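Local structure of fanconi-associated nuclease 1 homolog (Pseudomonas aeruginosa, 5Y7Q) at residues Glu497-Cys502 / Ile530-Ala535. The protein belongs to the FAN1 family of nucleases, with HTH, SAP and VRR-NUC family regions in one chain. Sequence-based numbering, arbitrary orientation.
Sequences EQALDC and IQFWPA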
ATOM      1  N   GLU A 497      10.489  19.336  20.347  1.00 60.43           N
ATOM      2  CA  GLU A 497      11.420  19.811  21.360  1.00 69.75           C
ATOM      3  C   GLU A 497      11.174  19.091  22.683  1.00 77.05           C
ATOM      4  O   GLU A 497      12.112  18.569  23.311  1.00 77.75           O
ATOM      5  CB  GLU A 497      11.302  21.333  21.500  1.00 80.05           C
ATOM      6  CG  GLU A 497      12.620  22.124  21.288  1.00105.04           C
ATOM      7  CD  GLU A 497      13.381  21.759  19.996  1.00114.99           C
ATOM      8  OE1 GLU A 497      14.429  21.076  20.092  1.00118.63           O
ATOM      9  OE2 GLU A 497      12.942  22.159  18.890  1.00114.52           O
ATOM     10  N   GLN A 498       9.902  18.991  23.089  1.00 76.04           N
ATOM     11  CA  GLN A 498       9.578  18.214  24.284  1.00 66.07           C
ATOM     12  C   GLN A 498      10.039  16.767  24.149  1.00 64.81           C
ATOM     13  O   GLN A 498      10.646  16.218  25.073  1.00 66.46           O
ATOM     14  CB  GLN A 498       8.081  18.294  24.575  1.00 56.19           C
ATOM     15  CG  GLN A 498       7.627  19.725  24.782  1.00 64.88           C
ATOM     16  CD  GLN A 498       6.153  19.846  25.085  1.00 71.63           C
ATOM     17  OE1 GLN A 498       5.363  18.977  24.730  1.00 66.33           O
ATOM     18  NE2 GLN A 498       5.774  20.931  25.757  1.00 84.31           N
ATOM     19  N   ALA A 499       9.810  16.141  22.990  1.00 64.29           N
ATOM     20  CA  ALA A 499      10.296  14.777  22.816  1.00 57.74           C
ATOM     21  C   ALA A 499      11.815  14.708  22.954  1.00 62.21           C
ATOM     22  O   ALA A 499      12.345  13.819  23.630  1.00 66.71           O
ATOM     23  CB  ALA A 499       9.843  14.233  21.470  1.00 57.94           C
ATOM     24  N   LEU A 500      12.527  15.679  22.382  1.00 61.74           N
ATOM     25  CA  LEU A 500      13.981  15.638  22.382  1.00 65.71           C
ATOM     26  C   LEU A 500      14.522  15.732  23.792  1.00 77.07           C
ATOM     27  O   LEU A 500      15.429  14.984  24.181  1.00 83.20           O
ATOM     28  CB  LEU A 500      14.541  16.768  21.531  1.00 61.60           C
ATOM     29  CG  LEU A 500      14.522  16.554  20.017  1.00 71.38           C
ATOM     30  CD1 LEU A 500      15.487  17.539  19.374  1.00 87.67           C
ATOM     31  CD2 LEU A 500      14.905  15.132  19.645  1.00 56.38           C
ATOM     32  N   ASP A 501      13.998  16.672  24.565  1.00 79.23           N
ATOM     33  CA  ASP A 501      14.587  16.924  25.864  1.00 90.50           C
ATOM     34  C   ASP A 501      14.045  16.007  26.960  1.00 83.49           C
ATOM     35  O   ASP A 501      14.732  15.813  27.969  1.00 79.61           O
ATOM     36  CB  ASP A 501      14.431  18.414  26.191  1.00107.68           C
ATOM     37  CG  ASP A 501      15.299  19.310  25.258  1.00122.87           C
ATOM     38  OD1 ASP A 501      16.511  19.501  25.550  1.00125.07           O
ATOM     39  OD2 ASP A 501      14.777  19.805  24.222  1.00117.46           O
ATOM     40  N   CYS A 502      12.859  15.415  26.783  1.00 83.14           N
ATOM     41  CA  CYS A 502      12.306  14.507  27.785  1.00 79.38           C
ATOM     42  C   CYS A 502      12.564  13.024  27.533  1.00 78.76           C
ATOM     43  O   CYS A 502      12.370  12.228  28.453  1.00 89.18           O
ATOM     44  CB  CYS A 502      10.792  14.701  27.913  1.00 84.60           C
ATOM     45  SG  CYS A 502      10.271  16.272  28.606  1.00 99.82           S
ATOM     46  N   ILE A 530       1.215  10.111  24.563  1.00 46.65           N
ATOM     47  CA  ILE A 530       2.442  10.313  25.300  1.00 49.76           C
ATOM     48  C   ILE A 530       2.320  11.636  26.070  1.00 51.46           C
ATOM     49  O   ILE A 530       1.867  12.651  25.527  1.00 51.54           O
ATOM     50  CB  ILE A 530       3.647  10.284  24.336  1.00 55.33           C
ATOM     51  CG1 ILE A 530       4.970  10.315  25.136  1.00 63.76           C
ATOM     52  CG2 ILE A 530       3.507  11.415  23.261  1.00 45.85           C
ATOM     53  CD1 ILE A 530       6.237   9.885  24.359  1.00 44.37           C
ATOM     54  N   GLN A 531       2.669  11.627  27.346  1.00 47.76           N
ATOM     55  CA  GLN A 531       2.603  12.851  28.121  1.00 55.26           C
ATOM     56  C   GLN A 531       3.986  13.197  28.656  1.00 61.23           C
ATOM     57  O   GLN A 531       4.776  12.314  29.020  1.00 64.22           O
ATOM     58  CB  GLN A 531       1.568  12.782  29.261  1.00 55.40           C
ATOM     59  CG  GLN A 531       1.233  11.424  29.819  1.00 60.20           C
ATOM     60  CD  GLN A 531       0.541  11.538  31.178  1.00 73.69           C
ATOM     61  OE1 GLN A 531       0.152  12.635  31.596  1.00 80.62           O
ATOM     62  NE2 GLN A 531       0.403  10.414  31.878  1.00 65.20           N
ATOM     63  N   PHE A 532       4.268  14.495  28.659  1.00 55.57           N
ATOM     64  CA  PHE A 532       5.546  15.044  29.050  1.00 62.80           C
ATOM     65  C   PHE A 532       5.347  15.978  30.229  1.00 70.18           C
ATOM     66  O   PHE A 532       4.356  16.721  30.305  1.00 78.54           O
ATOM     67  CB  PHE A 532       6.210  15.803  27.896  1.00 68.31           C
ATOM     68  CG  PHE A 532       6.528  14.942  26.698  1.00 67.33           C
ATOM     69  CD1 PHE A 532       7.510  13.963  26.767  1.00 70.93           C
ATOM     70  CD2 PHE A 532       5.847  15.119  25.496  1.00 54.88           C
ATOM     71  CE1 PHE A 532       7.798  13.175  25.664  1.00 67.26           C
ATOM     72  CE2 PHE A 532       6.132  14.340  24.400  1.00 47.71           C
ATOM     73  CZ  PHE A 532       7.100  13.371  24.475  1.00 57.93           C
ATOM     74  N   TRP A 533       6.306  15.928  31.140  1.00 62.11           N
ATOM     75  CA  TRP A 533       6.437  16.896  32.219  1.00 75.59           C
ATOM     76  C   TRP A 533       7.794  17.539  31.961  1.00 84.55           C
ATOM     77  O   TRP A 533       8.839  16.998  32.378  1.00 93.12           O
ATOM     78  CB  TRP A 533       6.358  16.224  33.585  1.00 77.94           C
ATOM     79  CG  TRP A 533       5.029  15.548  33.949  1.00 74.68           C
ATOM     80  CD1 TRP A 533       3.979  16.110  34.631  1.00 68.34           C
ATOM     81  CD2 TRP A 533       4.654  14.176  33.706  1.00 74.86           C
ATOM     82  NE1 TRP A 533       2.976  15.184  34.815  1.00 63.84           N
ATOM     83  CE2 TRP A 533       3.364  13.988  34.267  1.00 72.41           C
ATOM     84  CE3 TRP A 533       5.273  13.095  33.060  1.00 73.22           C
ATOM     85  CZ2 TRP A 533       2.682  12.761  34.197  1.00 68.77           C
ATOM     86  CZ3 TRP A 533       4.590  11.873  32.994  1.00 76.83           C
ATOM     87  CH2 TRP A 533       3.311  11.720  33.560  1.00 72.85           C
ATOM     88  N   PRO A 534       7.833  18.625  31.177  1.00 85.75           N
ATOM     89  CA  PRO A 534       9.126  19.228  30.797  1.00 83.50           C
ATOM     90  C   PRO A 534       9.920  19.777  31.954  1.00 87.42           C
ATOM     91  O   PRO A 534      11.125  19.988  31.785  1.00 84.49           O
ATOM     92  CB  PRO A 534       8.731  20.349  29.821  1.00 77.53           C
ATOM     93  CG  PRO A 534       7.251  20.521  29.973  1.00 84.34           C
ATOM     94  CD  PRO A 534       6.720  19.171  30.379  1.00 81.64           C
ATOM     95  N   ALA A 535       9.292  20.025  33.107  1.00 76.73           N
ATOM     96  CA  ALA A 535      10.024  20.525  34.271  1.00 88.72           C
ATOM     97  C   ALA A 535      11.080  19.527  34.730  1.00 97.36           C
ATOM     98  O   ALA A 535      12.252  19.880  34.920  1.00111.96           O
ATOM     99  CB  ALA A 535       9.055  20.834  35.416  1.00 83.83           C
TER
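F532 reaches from strand 529-533 toward the C-terminal end of helix 493-502, where Q498, A499 and C502 meet its ring. At the start of the side chain, CB lies 4.1 Å from C502 SG. CG stands beside the backbone N (chi1 -62°), which sends the ring toward the helix. On one flank CD1 meets C502 CB at 3.6 Å. The C502 sulfur lies oblique to the ring, 5.1 Å from its centroid. On the other flank CD2 has Q498 CB and OE1 near it, each at 4.0 Å. Farther out CE1 touches both C502 CB and A499 CA, and at the tip CZ approaches A499 CA at 3.9 Å. Q498 O and A499 N lie over one face, offset toward the rim. The Q498 amide plane is turned 61° from the ring. Beyond the ring, C502 SG also touches P534 CA at 3.9 Å, where the chain leaves the strand. The helix thus packs across one side of a mixed five-stranded sheet, the axes of 497-502 and 530-533 lying 69° apart; both segments belong to the VRR-NUC region. Chemically the link from helix to strand is one of dispersion and sulfur-aromatic packing: Q498 lends CB to the ring, while its amide oxygen, also near CD2, accepts a hydrogen bond from H404 NE2 on the adjacent strand 402-405, so that the polar end is held by the neighbouring strand rather than by F532.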